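Local coordinates for Glyco_hydro_cc domain-containing protein (Trichoderma gamsii, PDB 6UBD) that probably binds beta-1,3-glucan oligosaccharides, as a member of subgroup VII of glycoside hydrolase family GH128, at residues R33-A38 with D48-W53; A44-H49 with A267-I272. All coordinates share one frame; numbering follows the deposited sequence.

In the fold
Interaction 1 closes the first beta-alpha-beta unit of a TIM-barrel-like fold, strand 35-38, helix 43-46 and strand 52-54; interaction 2 ties the helix of that unit to the C-terminal helix 263-273. They share Asp-48 and His-49. Interaction 1 lies deeper, its centre about 11 Å from the centre of the chain, and joins the two parallel strands largely through backbone carbonyls. The centre of interaction 2 is about 17 Å from the chain centre; only partly buried, it relies on aromatic and aliphatic packing, with no direct hydrogen bond. The centres of the two contacts are about 8 Å apart. Tyr-268 OH joins them by a hydrogen bond to Gly-36 O, while Leu-50 packs on Ile-272.

Interaction 1 of 2, residues R33-A38 with D48-W53; sequences RKAGSA and DHLSWW
Ser-51 OG donates to Arg-33 O at 2.7 Å, and the adjoining amide, Ser-51 N, bonds Ala-35 O (3.0 Å). A third bond comes from the indole: Trp-52 NE1 reaches Lys-34 O at 3.1 Å, with the oxygen in the ring plane but the donor lying above the carbonyl plane. Three successive carbonyls, of Arg-33, Lys-34 and Ala-35, thus receive donors from just two residues. At the outer end, Arg-33 runs extended from CG to NE past Leu-50 O, and its NH1 bonds Asp-48 O at 2.9 Å and, weakly, Leu-50 O. Water 1 accepts from Arg-33 NH2 and lies within hydrogen-bonding distance of Asp-48 OD1, so it can bridge two groups of opposite charge that do not touch directly.

Inside this polar frame Gly-36 lies under the indole, its CA 3.7 Å from the centroid of the five-membered ring of Trp-52 in a CH-pi contact. With chi1 at 70°, the Trp-52 ring turns back over the glycine, where a beta carbon would collide with CE2. Apolar contacts continue through Ala-35 CB, 3.9 Å from Leu-50 CD2, and Ser-37 CB beside Leu-50 CD1. The two parallel strands are those of a beta-alpha-beta unit with helix 43-46 in the crossover, whose Leu-43 covers Ser-37, Leu-50 and Trp-53; strand 237-243 flanks strand 35-38 and meets Trp-52 through Ala-239 and Ala-241.

Interaction 2 of 2, residues A44-H49 with A267-I272; sequences AFWKDH and AYLNAI
Trp-46 and Tyr-268 form a T-shaped pair where the first short helix of the TIM-barrel-like fold, 43-46, meets the C-terminal helix 263-273. The tyrosine presents its edge to the indole face: CD2 sits over the middle of the ring system, 3.5 Å from Trp-46 CE2, and the planes stand at 69°. The Tyr-268 ring reaches across because CG is anti to the backbone N (chi1 -169°), and its OH is held by Gly-36. Trp-46 NE1 is likewise engaged, by Gly-265 O one turn earlier on the C-terminal helix. This stack, with Trp-46, Tyr-268 and Ile-272 all buried, is the tightly packed side; within the C-terminal helix, Ile-272 CG2 backs the tyrosine, 3.6 Å above its ring plane. An alanine in place of Trp-46 would probably open a gap beside Tyr-268, leaving its ring edge without the indole face and Gly-265 O without the indole N-H.

His-49 CB, packed against Ile-272 CD1, marks the transition to the outer side, where the partly exposed His-49 and Leu-269 meet. Leu-269 CB lies 4.0 Å from Trp-46 CD1, while its CD1 branch meets the edge of the His-49 imidazole at CD2 (3.5 Å) and also approaches Phe-45 O. The imidazole also meets the ring of His-276. At the 49/272 end of the contact the two backbones are joined through water 2, which donates to His-49 O at 2.7 Å and to Ile-272 O at 2.9 Å.

Interaction 1 of 2, residues R33-A38 with D48-W53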
loop_
_atom_site.group_PDB
_atom_site.type_symbol
_atom_site.label_atom_id
_atom_site.label_comp_id
_atom_site.label_asym_id
_atom_site.label_seq_id
_atom_site.Cartn_x
_atom_site.Cartn_y
_atom_site.Cartn_z
ATOM N N ARG A 33 -3.217 -15.172 2.305
ATOM C CA ARG A 33 -3.031 -14.757 0.885
ATOM C C ARG A 33 -2.286 -13.434 0.859
ATOM O O ARG A 33 -2.706 -12.479 1.574
ATOM C CB ARG A 33 -4.371 -14.573 0.115
ATOM C CG ARG A 33 -5.379 -15.699 0.250
ATOM C CD ARG A 33 -6.723 -15.367 -0.364
ATOM N NE ARG A 33 -7.610 -16.479 -0.099
ATOM C CZ ARG A 33 -8.809 -16.575 -0.641
ATOM N NH1 ARG A 33 -9.256 -15.581 -1.378
ATOM N NH2 ARG A 33 -9.568 -17.659 -0.523
ATOM N N LYS A 34 -1.307 -13.285 -0.016
ATOM C CA LYS A 34 -0.616 -12.010 -0.251
ATOM C C LYS A 34 -1.546 -10.995 -0.912
ATOM O O LYS A 34 -1.343 -9.793 -0.716
ATOM C CB LYS A 34 0.706 -12.188 -0.987
ATOM C CG LYS A 34 1.750 -13.089 -0.344
ATOM C CD LYS A 34 3.028 -13.148 -1.066
ATOM C CE LYS A 34 3.941 -14.253 -0.590
ATOM N NZ LYS A 34 5.352 -14.098 -1.075
ATOM N N ALA A 35 -2.447 -11.431 -1.824
ATOM C CA ALA A 35 -3.100 -10.474 -2.756
ATOM C C ALA A 35 -4.130 -9.554 -2.071
ATOM O O ALA A 35 -5.053 -10.046 -1.402
ATOM C CB ALA A 35 -3.746 -11.220 -3.908
ATOM N N GLY A 36 -4.032 -8.271 -2.419
ATOM C CA GLY A 36 -4.992 -7.262 -1.958
ATOM C C GLY A 36 -5.293 -6.184 -2.992
ATOM O O GLY A 36 -4.836 -6.302 -4.162
ATOM N N SER A 37 -6.082 -5.175 -2.647
ATOM C CA SER A 37 -6.464 -4.027 -3.482
ATOM C C SER A 37 -6.135 -2.728 -2.733
ATOM O O SER A 37 -6.384 -2.651 -1.506
ATOM C CB SER A 37 -7.945 -4.136 -3.781
ATOM O OG SER A 37 -8.388 -3.107 -4.618
ATOM N N ALA A 38 -5.628 -1.747 -3.437
ATOM C CA ALA A 38 -5.433 -0.351 -3.035
ATOM C C ALA A 38 -6.483 0.510 -3.684
ATOM O O ALA A 38 -6.384 0.744 -4.923
ATOM C CB ALA A 38 -4.058 0.143 -3.278
ATOM N N ASP A 48 -12.994 -12.598 -4.410
ATOM C CA ASP A 48 -12.890 -14.044 -4.054
ATOM C C ASP A 48 -11.428 -14.561 -4.100
ATOM O O ASP A 48 -11.144 -15.618 -3.551
ATOM C CB ASP A 48 -13.775 -14.928 -4.888
ATOM C CG ASP A 48 -13.800 -16.352 -4.383
ATOM O OD1 ASP A 48 -14.260 -16.545 -3.274
ATOM O OD2 ASP A 48 -13.500 -17.308 -5.197
ATOM N N HIS A 49 -10.504 -13.775 -4.641
ATOM C CA HIS A 49 -9.072 -14.182 -4.757
ATOM C C HIS A 49 -8.164 -13.306 -3.880
ATOM O O HIS A 49 -6.913 -13.491 -3.931
ATOM C CB HIS A 49 -8.625 -14.105 -6.236
ATOM C CG HIS A 49 -9.512 -14.844 -7.168
ATOM N ND1 HIS A 49 -9.671 -16.187 -7.122
ATOM C CD2 HIS A 49 -10.266 -14.358 -8.177
ATOM C CE1 HIS A 49 -10.577 -16.540 -8.018
ATOM N NE2 HIS A 49 -10.921 -15.414 -8.699
ATOM N N LEU A 50 -8.745 -12.350 -3.138
ATOM C CA LEU A 50 -8.004 -11.456 -2.222
ATOM C C LEU A 50 -8.120 -11.948 -0.812
ATOM O O LEU A 50 -9.095 -12.677 -0.452
ATOM C CB LEU A 50 -8.567 -10.043 -2.330
ATOM C CG LEU A 50 -8.519 -9.369 -3.694
ATOM C CD1 LEU A 50 -9.052 -7.966 -3.575
ATOM C CD2 LEU A 50 -7.131 -9.313 -4.335
ATOM N N SER A 51 -7.256 -11.416 0.073
ATOM C CA SER A 51 -7.480 -11.516 1.547
ATOM C C SER A 51 -7.786 -10.143 2.183
ATOM O O SER A 51 -8.297 -10.129 3.348
ATOM C CB SER A 51 -6.277 -12.144 2.259
ATOM O OG SER A 51 -5.135 -11.364 1.963
ATOM N N TRP A 52 -7.384 -9.038 1.561
ATOM C CA TRP A 52 -7.348 -7.732 2.253
ATOM C C TRP A 52 -7.529 -6.581 1.326
ATOM O O TRP A 52 -7.328 -6.721 0.069
ATOM C CB TRP A 52 -6.002 -7.547 2.993
ATOM C CG TRP A 52 -4.779 -7.342 2.157
ATOM C CD1 TRP A 52 -4.096 -8.306 1.470
ATOM C CD2 TRP A 52 -4.108 -6.093 1.924
ATOM N NE1 TRP A 52 -3.019 -7.741 0.855
ATOM C CE2 TRP A 52 -2.980 -6.371 1.108
ATOM C CE3 TRP A 52 -4.312 -4.771 2.378
ATOM C CZ2 TRP A 52 -2.067 -5.377 0.750
ATOM C CZ3 TRP A 52 -3.407 -3.819 1.991
ATOM C CH2 TRP A 52 -2.296 -4.123 1.217
ATOM N N TRP A 53 -7.850 -5.395 1.790
ATOM C CA TRP A 53 -7.784 -4.133 0.992
ATOM C C TRP A 53 -7.514 -2.934 1.906
ATOM O O TRP A 53 -7.770 -3.030 3.131
ATOM C CB TRP A 53 -9.035 -3.897 0.139
ATOM C CG TRP A 53 -10.202 -3.127 0.688
ATOM C CD1 TRP A 53 -10.618 -1.875 0.284
ATOM C CD2 TRP A 53 -11.179 -3.565 1.672
ATOM N NE1 TRP A 53 -11.801 -1.526 0.904
ATOM C CE2 TRP A 53 -12.145 -2.532 1.777
ATOM C CE3 TRP A 53 -11.287 -4.689 2.496
ATOM C CZ2 TRP A 53 -13.233 -2.611 2.664
ATOM C CZ3 TRP A 53 -12.358 -4.770 3.371
ATOM C CH2 TRP A 53 -13.315 -3.747 3.435
HETATM O O HOH W 1 -12.395 -16.611 -1.041
#

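Interaction 2 of 2, residues A44-H49 with A267-I272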
loop_
_atom_site.group_PDB
_atom_site.type_symbol
_atom_site.label_atom_id
_atom_site.label_comp_id
_atom_site.label_asym_id
_atom_site.label_seq_id
_atom_site.Cartn_x
_atom_site.Cartn_y
_atom_site.Cartn_z
ATOM N N ALA A 44 -15.263 -5.647 -6.237
ATOM C CA ALA A 44 -16.288 -6.701 -6.427
ATOM C C ALA A 44 -15.740 -7.794 -7.344
ATOM O O ALA A 44 -16.033 -9.003 -7.145
ATOM C CB ALA A 44 -17.607 -6.154 -6.934
ATOM N N PHE A 45 -15.042 -7.436 -8.395
ATOM C CA PHE A 45 -14.545 -8.407 -9.409
ATOM C C PHE A 45 -13.407 -9.270 -8.814
ATOM O O PHE A 45 -13.296 -10.462 -9.177
ATOM C CB PHE A 45 -14.022 -7.673 -10.652
ATOM C CG PHE A 45 -14.994 -6.760 -11.349
ATOM C CD1 PHE A 45 -16.116 -7.287 -11.921
ATOM C CD2 PHE A 45 -14.818 -5.377 -11.368
ATOM C CE1 PHE A 45 -16.969 -6.463 -12.644
ATOM C CE2 PHE A 45 -15.731 -4.537 -12.005
ATOM C CZ PHE A 45 -16.811 -5.083 -12.626
ATOM N N TRP A 46 -12.593 -8.709 -7.906
ATOM C CA TRP A 46 -11.383 -9.408 -7.426
ATOM C C TRP A 46 -11.598 -10.188 -6.093
ATOM O O TRP A 46 -10.758 -11.039 -5.754
ATOM C CB TRP A 46 -10.271 -8.407 -7.225
ATOM C CG TRP A 46 -9.735 -7.725 -8.456
ATOM C CD1 TRP A 46 -9.793 -8.155 -9.761
ATOM C CD2 TRP A 46 -9.004 -6.493 -8.481
ATOM N NE1 TRP A 46 -9.115 -7.289 -10.569
ATOM C CE2 TRP A 46 -8.630 -6.237 -9.818
ATOM C CE3 TRP A 46 -8.600 -5.609 -7.474
ATOM C CZ2 TRP A 46 -7.861 -5.128 -10.163
ATOM C CZ3 TRP A 46 -7.846 -4.488 -7.813
ATOM C CH2 TRP A 46 -7.484 -4.272 -9.162
ATOM N N LYS A 47 -12.680 -9.857 -5.331
ATOM C CA LYS A 47 -12.863 -10.222 -3.926
ATOM C C LYS A 47 -12.488 -11.678 -3.583
ATOM O O LYS A 47 -11.860 -11.964 -2.541
ATOM C CB LYS A 47 -14.340 -9.982 -3.516
ATOM C CG LYS A 47 -14.617 -9.972 -2.033
ATOM C CD LYS A 47 -16.096 -9.966 -1.788
ATOM C CE LYS A 47 -16.378 -9.882 -0.324
ATOM N NZ LYS A 47 -17.820 -9.883 -0.059
ATOM N N ASP A 48 -12.994 -12.598 -4.410
ATOM C CA ASP A 48 -12.890 -14.044 -4.054
ATOM C C ASP A 48 -11.428 -14.561 -4.100
ATOM O O ASP A 48 -11.144 -15.618 -3.551
ATOM C CB ASP A 48 -13.775 -14.928 -4.888
ATOM C CG ASP A 48 -13.800 -16.352 -4.383
ATOM O OD1 ASP A 48 -14.260 -16.545 -3.274
ATOM O OD2 ASP A 48 -13.500 -17.308 -5.197
ATOM N N HIS A 49 -10.504 -13.775 -4.641
ATOM C CA HIS A 49 -9.072 -14.182 -4.757
ATOM C C HIS A 49 -8.164 -13.306 -3.880
ATOM O O HIS A 49 -6.913 -13.491 -3.931
ATOM C CB HIS A 49 -8.625 -14.105 -6.236
ATOM C CG HIS A 49 -9.512 -14.844 -7.168
ATOM N ND1 HIS A 49 -9.671 -16.187 -7.122
ATOM C CD2 HIS A 49 -10.266 -14.358 -8.177
ATOM C CE1 HIS A 49 -10.577 -16.540 -8.018
ATOM N NE2 HIS A 49 -10.921 -15.414 -8.699
ATOM N N ALA A 267 -6.156 -8.699 -16.267
ATOM C CA ALA A 267 -4.810 -9.305 -16.130
ATOM C C ALA A 267 -4.521 -9.580 -14.627
ATOM O O ALA A 267 -4.005 -10.584 -14.265
ATOM C CB ALA A 267 -3.782 -8.385 -16.724
ATOM N N TYR A 268 -4.868 -8.635 -13.742
ATOM C CA TYR A 268 -4.689 -8.856 -12.280
ATOM C C TYR A 268 -5.549 -10.011 -11.812
ATOM O O TYR A 268 -5.029 -10.914 -11.107
ATOM C CB TYR A 268 -4.931 -7.579 -11.475
ATOM C CG TYR A 268 -4.510 -7.654 -9.993
ATOM C CD1 TYR A 268 -3.175 -7.934 -9.662
ATOM C CD2 TYR A 268 -5.416 -7.458 -8.952
ATOM C CE1 TYR A 268 -2.779 -7.933 -8.323
ATOM C CE2 TYR A 268 -5.023 -7.445 -7.610
ATOM C CZ TYR A 268 -3.696 -7.695 -7.308
ATOM O OH TYR A 268 -3.277 -7.608 -5.985
ATOM N N LEU A 269 -6.835 -10.026 -12.208
ATOM C CA LEU A 269 -7.747 -11.132 -11.789
ATOM C C LEU A 269 -7.142 -12.478 -12.171
ATOM O O LEU A 269 -7.104 -13.449 -11.357
ATOM C CB LEU A 269 -9.103 -10.949 -12.468
ATOM C CG LEU A 269 -10.135 -12.054 -12.252
ATOM C CD1 LEU A 269 -10.523 -12.157 -10.841
ATOM C CD2 LEU A 269 -11.364 -11.825 -13.147
ATOM N N ASN A 270 -6.702 -12.606 -13.417
ATOM C CA ASN A 270 -6.195 -13.906 -13.905
ATOM C C ASN A 270 -4.901 -14.324 -13.210
ATOM O O ASN A 270 -4.694 -15.446 -12.939
ATOM C CB ASN A 270 -6.090 -13.927 -15.440
ATOM C CG ASN A 270 -7.457 -13.817 -16.131
ATOM O OD1 ASN A 270 -8.536 -14.057 -15.517
ATOM N ND2 ASN A 270 -7.405 -13.256 -17.318
ATOM N N ALA A 271 -4.058 -13.372 -12.840
ATOM C CA ALA A 271 -2.756 -13.625 -12.134
ATOM C C ALA A 271 -3.039 -14.083 -10.704
ATOM O O ALA A 271 -2.523 -15.142 -10.295
ATOM C CB ALA A 271 -1.868 -12.401 -12.190
ATOM N N ILE A 272 -3.863 -13.348 -9.962
ATOM C CA ILE A 272 -4.113 -13.728 -8.535
ATOM C C ILE A 272 -4.931 -14.995 -8.393
ATOM O O ILE A 272 -4.744 -15.779 -7.449
ATOM C CB ILE A 272 -4.767 -12.565 -7.755
ATOM C CG1 ILE A 272 -6.183 -12.220 -8.232
ATOM C CG2 ILE A 272 -3.828 -11.334 -7.771
ATOM C CD1 ILE A 272 -6.892 -11.129 -7.419
HETATM O O HOH W 2 -4.763 -15.044 -4.602
#